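CT263 (Chlamydia trachomatis, PDB 4QAS) probably acts as a nucleosidase that hydrolyses the glycosidic bond of a futalosine-type intermediate in menaquinone synthesis. Local coordinates at residues S63-G68 with S152-P157; T92-K97 with L119-S124; T112-L117 with S159-S164. The protein carries 1 engineered substitution. All coordinates share one frame; numbering follows the deposited sequence. Where two conformers were deposited one is given.

Contact 1. Residues S63-G68 with S152-P157; sequences SPPPSG and SLVACP
The C-terminal end of helix 144-153 meets a proline-rich loop here, with Leu153 and Val154 set against the ring of Pro65. The loop, residues 63-68, runs between strand 43-49 and strand 71-80. Ring atom CG of Pro65 does most of the touching: it lies 3.7 Å from Val154 CG1 and 4.0 Å from Leu153 CB. The two approaches differ, since the Pro65 and Leu153 side chains meet nearly perpendicular, whereas those of Pro65 and Val154 run antiparallel to one another. Val154 CG1 is placed for this by a first torsion of -73°, which sets it opposite the carbonyl carbon and beside the backbone N. The other methyl, Val154 CG2, sits between the backbone N and the carbonyl carbon and lies 3.7 Å from Pro66 O, a van der Waals contact with a backbone oxygen. Ser67 adds a looser touch, its CA 4.4 Å from Val154 CG1.

A Schellman motif closes the helix directly after this pair. Ala155 is its C-prime residue, with a positive phi of 59°; its N makes a weak 3.4 Å hydrogen bond to Ser152 O, and Cys156 N reaches back to the carbonyl of the residue before Ser152. The chain thus turns away from the helix axis just past Val154 and heads for strand 158-167. The buried area is modest, 189 Å² summed over both segments, as suits a surface contact. Trp72 of strand 71-80 is touched by Pro65 and Pro66 from the loop, by Val154 at the helix end and by Cys156 just after it.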
loop_
_atom_site.group_PDB
_atom_site.type_symbol
_atom_site.label_atom_id
_atom_site.label_comp_id
_atom_site.label_asym_id
_atom_site.label_seq_id
_atom_site.Cartn_x
_atom_site.Cartn_y
_atom_site.Cartn_z
ATOM N N SER A 63 8.941 -26.392 -5.887
ATOM C CA SER A 63 9.055 -27.801 -5.595
ATOM C C SER A 63 10.482 -28.051 -5.113
ATOM O O SER A 63 11.428 -27.803 -5.867
ATOM C CB SER A 63 8.774 -28.614 -6.847
ATOM O OG SER A 63 8.881 -29.996 -6.569
ATOM N N PRO A 64 10.655 -28.508 -3.851
ATOM C CA PRO A 64 9.596 -28.750 -2.863
ATOM C C PRO A 64 8.934 -27.448 -2.445
ATOM O O PRO A 64 9.560 -26.386 -2.516
ATOM C CB PRO A 64 10.345 -29.354 -1.671
ATOM C CG PRO A 64 11.726 -28.866 -1.800
ATOM C CD PRO A 64 11.996 -28.720 -3.275
ATOM N N PRO A 65 7.660 -27.517 -2.056
ATOM C CA PRO A 65 6.955 -26.299 -1.694
ATOM C C PRO A 65 7.508 -25.721 -0.407
ATOM O O PRO A 65 7.938 -26.460 0.497
ATOM C CB PRO A 65 5.501 -26.771 -1.519
ATOM C CG PRO A 65 5.595 -28.173 -1.202
ATOM C CD PRO A 65 6.805 -28.704 -1.912
ATOM N N PRO A 66 7.531 -24.398 -0.279
ATOM C CA PRO A 66 7.940 -23.774 0.981
ATOM C C PRO A 66 7.082 -24.250 2.144
ATOM O O PRO A 66 5.852 -24.245 2.078
ATOM C CB PRO A 66 7.725 -22.281 0.707
ATOM C CG PRO A 66 7.832 -22.152 -0.754
ATOM C CD PRO A 66 7.263 -23.397 -1.321
ATOM N N SER A 67 7.737 -24.611 3.230
ATOM C CA SER A 67 7.056 -25.056 4.434
ATOM C C SER A 67 6.982 -23.911 5.445
ATOM O O SER A 67 7.727 -22.927 5.372
ATOM C CB SER A 67 7.808 -26.236 5.049
ATOM O OG SER A 67 9.131 -25.843 5.364
ATOM N N GLY A 68 6.026 -24.032 6.360
ATOM C CA GLY A 68 6.003 -23.227 7.563
ATOM C C GLY A 68 5.135 -21.990 7.515
ATOM O O GLY A 68 4.987 -21.330 8.550
ATOM N N SER A 152 -1.421 -27.369 -1.429
ATOM C CA SER A 152 -2.061 -28.539 -0.825
ATOM C C SER A 152 -1.038 -29.515 -0.244
ATOM O O SER A 152 -1.355 -30.272 0.683
ATOM C CB SER A 152 -2.940 -29.238 -1.861
ATOM O OG SER A 152 -2.158 -30.046 -2.720
ATOM N N LEU A 153 0.196 -29.502 -0.747
ATOM C CA LEU A 153 1.205 -30.450 -0.289
ATOM C C LEU A 153 1.710 -30.128 1.112
ATOM O O LEU A 153 2.165 -31.032 1.821
ATOM C CB LEU A 153 2.390 -30.486 -1.254
ATOM C CG LEU A 153 2.179 -31.048 -2.665
ATOM C CD1 LEU A 153 3.483 -30.968 -3.457
ATOM C CD2 LEU A 153 1.691 -32.478 -2.627
ATOM N N VAL A 154 1.671 -28.861 1.520
ATOM C CA VAL A 154 2.104 -28.449 2.852
ATOM C C VAL A 154 0.921 -28.062 3.731
ATOM O O VAL A 154 1.112 -27.474 4.803
ATOM C CB VAL A 154 3.167 -27.337 2.799
ATOM C CG1 VAL A 154 4.498 -27.895 2.332
ATOM C CG2 VAL A 154 2.719 -26.216 1.896
ATOM N N ALA A 155 -0.300 -28.389 3.309
ATOM C CA ALA A 155 -1.487 -28.187 4.132
ATOM C C ALA A 155 -1.650 -26.722 4.493
ATOM O O ALA A 155 -2.159 -26.371 5.565
ATOM C CB ALA A 155 -1.462 -29.071 5.383
ATOM N N CYS A 156 -1.201 -25.871 3.608
ATOM C CA CYS A 156 -1.269 -24.456 3.875
ATOM C C CYS A 156 -2.426 -23.872 3.094
ATOM O O CYS A 156 -2.485 -24.057 1.860
ATOM C CB CYS A 156 0.031 -23.816 3.429
ATOM S SG CYS A 156 0.163 -22.115 3.893
ATOM N N PRO A 157 -3.310 -23.074 3.703
ATOM C CA PRO A 157 -4.365 -22.441 2.907
ATOM C C PRO A 157 -3.769 -21.525 1.841
ATOM O O PRO A 157 -2.708 -20.922 2.019
ATOM C CB PRO A 157 -5.165 -21.632 3.938
ATOM C CG PRO A 157 -4.699 -22.065 5.271
ATOM C CD PRO A 157 -3.343 -22.655 5.114
#

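Contact 2. Residues T92-K97 with L119-S124; sequences TITSVK and LAQLTS
Leu122 turns CG opposite its backbone N (chi1 -178°), and Val96, at chi1 57°, puts CG2 in the equivalent position, so the two side chains run alongside each other in the same direction, Val96 CG2 3.7 Å from Leu122 CD2. Ile93 CG2 comes to Leu122 CB at 3.7 Å on this same face. The backbones pair as parallel strands, but the register slips by one residue between Ile93 and Val96, a beta bulge where the chain turns a corner at Thr94. Before it, Ala120 bonds both ways, its N to Thr92 O and its O from Thr94 N. After it, Leu122 does the same with Ser95 O and Lys97 N, and the pairing ends with Ser124 N bonded to Lys97 O at 2.7 Å, with a nearly straight N-H...O angle of 169°. At the bulge one water links Thr94 OG1, Ser95 OG and Gln121 NE2, while Ser95 OG also bonds to Glu108 OE1. Strand 90-99 is flanked further by strand 106-110 and by strand 158-167, whose Met160, modelled in two conformers, packs in the one given on Ile93, Val96 and Leu122; strand 119-124 continues the sheet to strand 139-141.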
loop_
_atom_site.group_PDB
_atom_site.type_symbol
_atom_site.label_atom_id
_atom_site.label_comp_id
_atom_site.label_asym_id
_atom_site.label_seq_id
_atom_site.Cartn_x
_atom_site.Cartn_y
_atom_site.Cartn_z
ATOM N N THR A 92 -11.094 -12.057 -6.303
ATOM C CA THR A 92 -10.607 -13.219 -5.582
ATOM C C THR A 92 -11.185 -14.474 -6.210
ATOM O O THR A 92 -12.286 -14.456 -6.747
ATOM C CB THR A 92 -10.910 -13.127 -4.078
ATOM O OG1 THR A 92 -10.199 -14.191 -3.413
ATOM C CG2 THR A 92 -12.379 -13.161 -3.763
ATOM N N ILE A 93 -10.431 -15.548 -6.170
ATOM C CA ILE A 93 -10.777 -16.786 -6.880
ATOM C C ILE A 93 -11.440 -17.789 -5.948
ATOM O O ILE A 93 -10.993 -18.009 -4.808
ATOM C CB ILE A 93 -9.514 -17.361 -7.527
ATOM C CG1 ILE A 93 -8.861 -16.317 -8.426
ATOM C CG2 ILE A 93 -9.819 -18.655 -8.246
ATOM C CD1 ILE A 93 -9.791 -15.726 -9.508
ATOM N N THR A 94 -12.512 -18.424 -6.431
ATOM C CA THR A 94 -13.192 -19.460 -5.667
ATOM C C THR A 94 -12.659 -20.836 -6.005
ATOM O O THR A 94 -12.507 -21.673 -5.113
ATOM C CB THR A 94 -14.694 -19.387 -5.941
ATOM O OG1 THR A 94 -14.930 -19.478 -7.351
ATOM C CG2 THR A 94 -15.244 -18.056 -5.438
ATOM N N SER A 95 -12.415 -21.109 -7.278
ATOM C CA SER A 95 -11.795 -22.356 -7.690
ATOM C C SER A 95 -10.935 -22.082 -8.910
ATOM O O SER A 95 -11.179 -21.147 -9.675
ATOM C CB SER A 95 -12.821 -23.459 -7.961
ATOM O OG SER A 95 -13.477 -23.213 -9.178
ATOM N N VAL A 96 -9.906 -22.904 -9.055
ATOM C CA VAL A 96 -8.990 -22.824 -10.170
ATOM C C VAL A 96 -8.938 -24.186 -10.854
ATOM O O VAL A 96 -8.841 -25.230 -10.182
ATOM C CB VAL A 96 -7.602 -22.341 -9.718
ATOM C CG1 VAL A 96 -7.014 -23.238 -8.630
ATOM C CG2 VAL A 96 -6.686 -22.192 -10.905
ATOM N N LYS A 97 -9.025 -24.178 -12.170
ATOM C CA LYS A 97 -8.977 -25.382 -12.996
ATOM C C LYS A 97 -7.718 -25.317 -13.837
ATOM O O LYS A 97 -7.463 -24.294 -14.475
ATOM C CB LYS A 97 -10.140 -25.387 -14.000
ATOM C CG LYS A 97 -11.543 -25.573 -13.467
ATOM C CD LYS A 97 -12.540 -25.731 -14.631
ATOM C CE LYS A 97 -12.561 -24.503 -15.544
ATOM N NZ LYS A 97 -13.547 -24.600 -16.657
ATOM N N LEU A 119 -16.013 -12.287 -6.491
ATOM C CA LEU A 119 -15.648 -13.670 -6.755
ATOM C C LEU A 119 -15.517 -13.933 -8.249
ATOM O O LEU A 119 -16.312 -13.434 -9.060
ATOM C CB LEU A 119 -16.711 -14.590 -6.158
ATOM C CG LEU A 119 -17.058 -14.377 -4.683
ATOM C CD1 LEU A 119 -18.150 -15.337 -4.240
ATOM C CD2 LEU A 119 -15.826 -14.541 -3.835
ATOM N N ALA A 120 -14.574 -14.800 -8.605
ATOM C CA ALA A 120 -14.427 -15.257 -9.984
ATOM C C ALA A 120 -13.815 -16.648 -10.000
ATOM O O ALA A 120 -13.153 -17.074 -9.043
ATOM C CB ALA A 120 -13.545 -14.327 -10.819
ATOM N N GLN A 121 -14.003 -17.335 -11.119
ATOM C CA GLN A 121 -13.361 -18.616 -11.390
ATOM C C GLN A 121 -12.179 -18.407 -12.313
ATOM O O GLN A 121 -12.171 -17.488 -13.143
ATOM C CB GLN A 121 -14.331 -19.579 -12.060
ATOM C CG GLN A 121 -15.426 -20.069 -11.108
ATOM C CD GLN A 121 -16.404 -21.034 -11.760
ATOM O OE1 GLN A 121 -16.742 -20.894 -12.936
ATOM N NE2 GLN A 121 -16.865 -22.021 -10.994
ATOM N N LEU A 122 -11.146 -19.222 -12.117
ATOM C CA LEU A 122 -9.870 -19.089 -12.813
ATOM C C LEU A 122 -9.577 -20.398 -13.527
ATOM O O LEU A 122 -9.805 -21.475 -12.978
ATOM C CB LEU A 122 -8.771 -18.827 -11.814
ATOM C CG LEU A 122 -7.370 -18.624 -12.382
ATOM C CD1 LEU A 122 -7.299 -17.396 -13.311
ATOM C CD2 LEU A 122 -6.407 -18.506 -11.256
ATOM N N THR A 123 -9.097 -20.307 -14.762
ATOM C CA THR A 123 -8.539 -21.437 -15.481
ATOM C C THR A 123 -7.088 -21.130 -15.770
ATOM O O THR A 123 -6.772 -20.025 -16.210
ATOM C CB THR A 123 -9.272 -21.663 -16.784
ATOM O OG1 THR A 123 -10.620 -22.003 -16.491
ATOM C CG2 THR A 123 -8.671 -22.809 -17.571
ATOM N N SER A 124 -6.222 -22.110 -15.533
ATOM C CA SER A 124 -4.790 -21.995 -15.778
ATOM C C SER A 124 -4.446 -22.837 -16.987
ATOM O O SER A 124 -4.844 -24.000 -17.067
ATOM C CB SER A 124 -3.967 -22.508 -14.595
ATOM O OG SER A 124 -4.219 -21.752 -13.424
HETATM O O HOH W 1 -15.724 -22.045 -8.163
HETATM O O HOH W 2 -12.448 -22.564 -12.159
#

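Contact 3. Residues T112-L117 with S159-S164; sequences TPIPRL and SMIKVS
Ile114 reaches from the loop after strand 106-110 to Ser159 and Ile161 of strand 158-167. Its CB bond is directed toward that strand, and chi1 of -69° carries Ile114 CG1 beside the backbone N, where it rests 3.7 Å from Ser159 CB. From there an extended chi2 pushes CD1 onward to Ile161. Ile114 CD1 lies 3.3 Å from Ile161 CG1, tighter than usual for two carbons, and it also touches Ile161 CD1 and the backbone oxygen of Met160. The two isoleucine side chains are set nearly perpendicular. Leu117 comes to the same Ile161 branch, its CD1 4.2 Å from Ile161 CG1, again steeply across it.

Polar contact is concentrated at the start of the strand. Ser159 OG donates to Thr112 O at 2.8 Å, but away from the line of the carbonyl: the C=O...OG angle is 135°, and the donor is tilted 30° from the carbonyl plane. A water 2.8 Å from Thr112 O, to which it probably donates, accepts from Met160 N at 2.9 Å. The loop carbonyl is thus held by a strand side chain and probably, through water, linked to a strand amide.

A type II turn, with Arg116 at a positive phi, has Ile114 and Leu117 at its ends, both directed toward the strand. Ile194 of helix 180-197 packs on both isoleucines, and Ile191 on Ile161. Helix 180-197 thereby covers this part of the mixed sheet, an alpha/beta arrangement consistent with the nucleosidase (MTAN) family.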
loop_
_atom_site.group_PDB
_atom_site.type_symbol
_atom_site.label_atom_id
_atom_site.label_comp_id
_atom_site.label_asym_id
_atom_site.label_seq_id
_atom_site.Cartn_x
_atom_site.Cartn_y
_atom_site.Cartn_z
ATOM N N THR A 112 -9.245 -20.380 -1.245
ATOM C CA THR A 112 -9.889 -19.682 -0.131
ATOM C C THR A 112 -10.157 -18.236 -0.537
ATOM O O THR A 112 -9.200 -17.481 -0.769
ATOM C CB THR A 112 -8.978 -19.714 1.073
ATOM O OG1 THR A 112 -8.770 -21.086 1.449
ATOM C CG2 THR A 112 -9.591 -18.942 2.243
ATOM N N PRO A 113 -11.413 -17.786 -0.605
ATOM C CA PRO A 113 -11.657 -16.419 -1.067
ATOM C C PRO A 113 -11.270 -15.388 -0.023
ATOM O O PRO A 113 -11.430 -15.574 1.182
ATOM C CB PRO A 113 -13.165 -16.380 -1.337
ATOM C CG PRO A 113 -13.616 -17.776 -1.290
ATOM C CD PRO A 113 -12.676 -18.499 -0.375
ATOM N N ILE A 114 -10.770 -14.273 -0.521
ATOM C CA ILE A 114 -10.357 -13.141 0.298
ATOM C C ILE A 114 -11.578 -12.278 0.563
ATOM O O ILE A 114 -12.339 -11.988 -0.375
ATOM C CB ILE A 114 -9.283 -12.348 -0.446
ATOM C CG1 ILE A 114 -8.018 -13.197 -0.493
ATOM C CG2 ILE A 114 -9.035 -10.972 0.196
ATOM C CD1 ILE A 114 -7.111 -12.825 -1.566
ATOM N N PRO A 115 -11.776 -11.816 1.788
ATOM C CA PRO A 115 -12.933 -10.966 2.082
ATOM C C PRO A 115 -12.940 -9.694 1.249
ATOM O O PRO A 115 -11.893 -9.115 0.942
ATOM C CB PRO A 115 -12.749 -10.623 3.561
ATOM C CG PRO A 115 -11.851 -11.663 4.113
ATOM C CD PRO A 115 -10.972 -12.103 2.998
ATOM N N ARG A 116 -14.149 -9.254 0.897
ATOM C CA ARG A 116 -14.441 -7.964 0.281
ATOM C C ARG A 116 -13.955 -7.831 -1.156
ATOM O O ARG A 116 -14.040 -6.734 -1.726
ATOM C CB ARG A 116 -13.948 -6.793 1.124
ATOM C CG ARG A 116 -14.798 -6.668 2.380
ATOM C CD ARG A 116 -14.353 -5.554 3.273
ATOM N NE ARG A 116 -12.997 -5.763 3.775
ATOM C CZ ARG A 116 -12.692 -6.442 4.880
ATOM N NH1 ARG A 116 -13.645 -6.996 5.622
ATOM N NH2 ARG A 116 -11.424 -6.570 5.243
ATOM N N LEU A 117 -13.484 -8.876 -1.746
ATOM C CA LEU A 117 -13.202 -8.900 -3.177
ATOM C C LEU A 117 -14.293 -9.678 -3.901
ATOM O O LEU A 117 -14.839 -10.651 -3.353
ATOM C CB LEU A 117 -11.841 -9.532 -3.499
ATOM C CG LEU A 117 -10.625 -8.656 -3.135
ATOM C CD1 LEU A 117 -9.340 -9.451 -3.345
ATOM C CD2 LEU A 117 -10.573 -7.382 -3.947
ATOM N N SER A 159 -4.902 -18.489 -1.106
ATOM C CA SER A 159 -5.850 -17.542 -1.662
ATOM C C SER A 159 -5.240 -16.921 -2.896
ATOM O O SER A 159 -4.029 -16.942 -3.082
ATOM C CB SER A 159 -6.191 -16.438 -0.659
ATOM O OG SER A 159 -6.802 -16.933 0.487
ATOM N N MET A 160 -6.093 -16.399 -3.764
ATOM C CA MET A 160 -5.670 -15.818 -5.022
ATOM C C MET A 160 -6.343 -14.491 -5.254
ATOM O O MET A 160 -7.533 -14.347 -5.019
ATOM C CB MET A 160 -6.080 -16.698 -6.175
ATOM C CG MET A 160 -5.130 -17.772 -6.456
ATOM S SD MET A 160 -5.668 -18.757 -7.807
ATOM C CE MET A 160 -4.714 -20.239 -7.516
ATOM N N ILE A 161 -5.553 -13.545 -5.705
ATOM C CA ILE A 161 -6.000 -12.240 -6.183
ATOM C C ILE A 161 -5.595 -12.183 -7.647
ATOM O O ILE A 161 -4.419 -12.356 -7.972
ATOM C CB ILE A 161 -5.302 -11.096 -5.439
ATOM C CG1 ILE A 161 -5.598 -11.161 -3.945
ATOM C CG2 ILE A 161 -5.748 -9.760 -5.999
ATOM C CD1 ILE A 161 -4.702 -10.267 -3.083
ATOM N N LYS A 162 -6.560 -11.946 -8.526
ATOM C CA LYS A 162 -6.275 -11.830 -9.946
ATOM C C LYS A 162 -6.903 -10.547 -10.461
ATOM O O LYS A 162 -8.085 -10.308 -10.247
ATOM C CB LYS A 162 -6.786 -13.037 -10.728
ATOM C CG LYS A 162 -6.119 -14.345 -10.295
ATOM C CD LYS A 162 -4.706 -14.529 -10.842
ATOM C CE LYS A 162 -3.900 -15.550 -10.015
ATOM N NZ LYS A 162 -2.664 -15.989 -10.681
ATOM N N VAL A 163 -6.096 -9.752 -11.160
ATOM C CA VAL A 163 -6.574 -8.518 -11.785
ATOM C C VAL A 163 -6.704 -8.763 -13.280
ATOM O O VAL A 163 -5.802 -9.312 -13.902
ATOM C CB VAL A 163 -5.667 -7.317 -11.471
ATOM C CG1 VAL A 163 -4.285 -7.494 -11.989
ATOM C CG2 VAL A 163 -6.282 -6.032 -12.017
ATOM N N SER A 164 -7.857 -8.400 -13.836
ATOM C CA SER A 164 -8.100 -8.587 -15.269
ATOM C C SER A 164 -7.190 -7.674 -16.083
ATOM O O SER A 164 -7.236 -6.438 -15.957
ATOM C CB SER A 164 -9.564 -8.337 -15.569
ATOM O OG SER A 164 -9.974 -7.135 -14.987
HETATM O O HOH W 3 -8.925 -16.845 -3.444
#

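Overall arrangement
Contact 2 and the strand of contact 3 share the mixed sheet, and the centres of these two contacts are 9 Å apart, while the centre of contact 1, at the surface, is about 20 Å from the centre of each. Strands 90-99 and 158-167 are sheet neighbours, and Thr92 OG1 joins the two contacts through probable hydrogen bonds to Ile114 N (2.9 Å) and Met160 O (3.1 Å). Along the chain, contact 2 is nested within the loop closed by residues 63-68 and 152-157, whereas contact 3 alternates with both others. Helix 144-153 of contact 1 is followed, after a short connection, by strand 158-167 of contact 3. Peripheral loop, helix end and sheet core are therefore interlocked in one compact domain rather than built as separate sequential units.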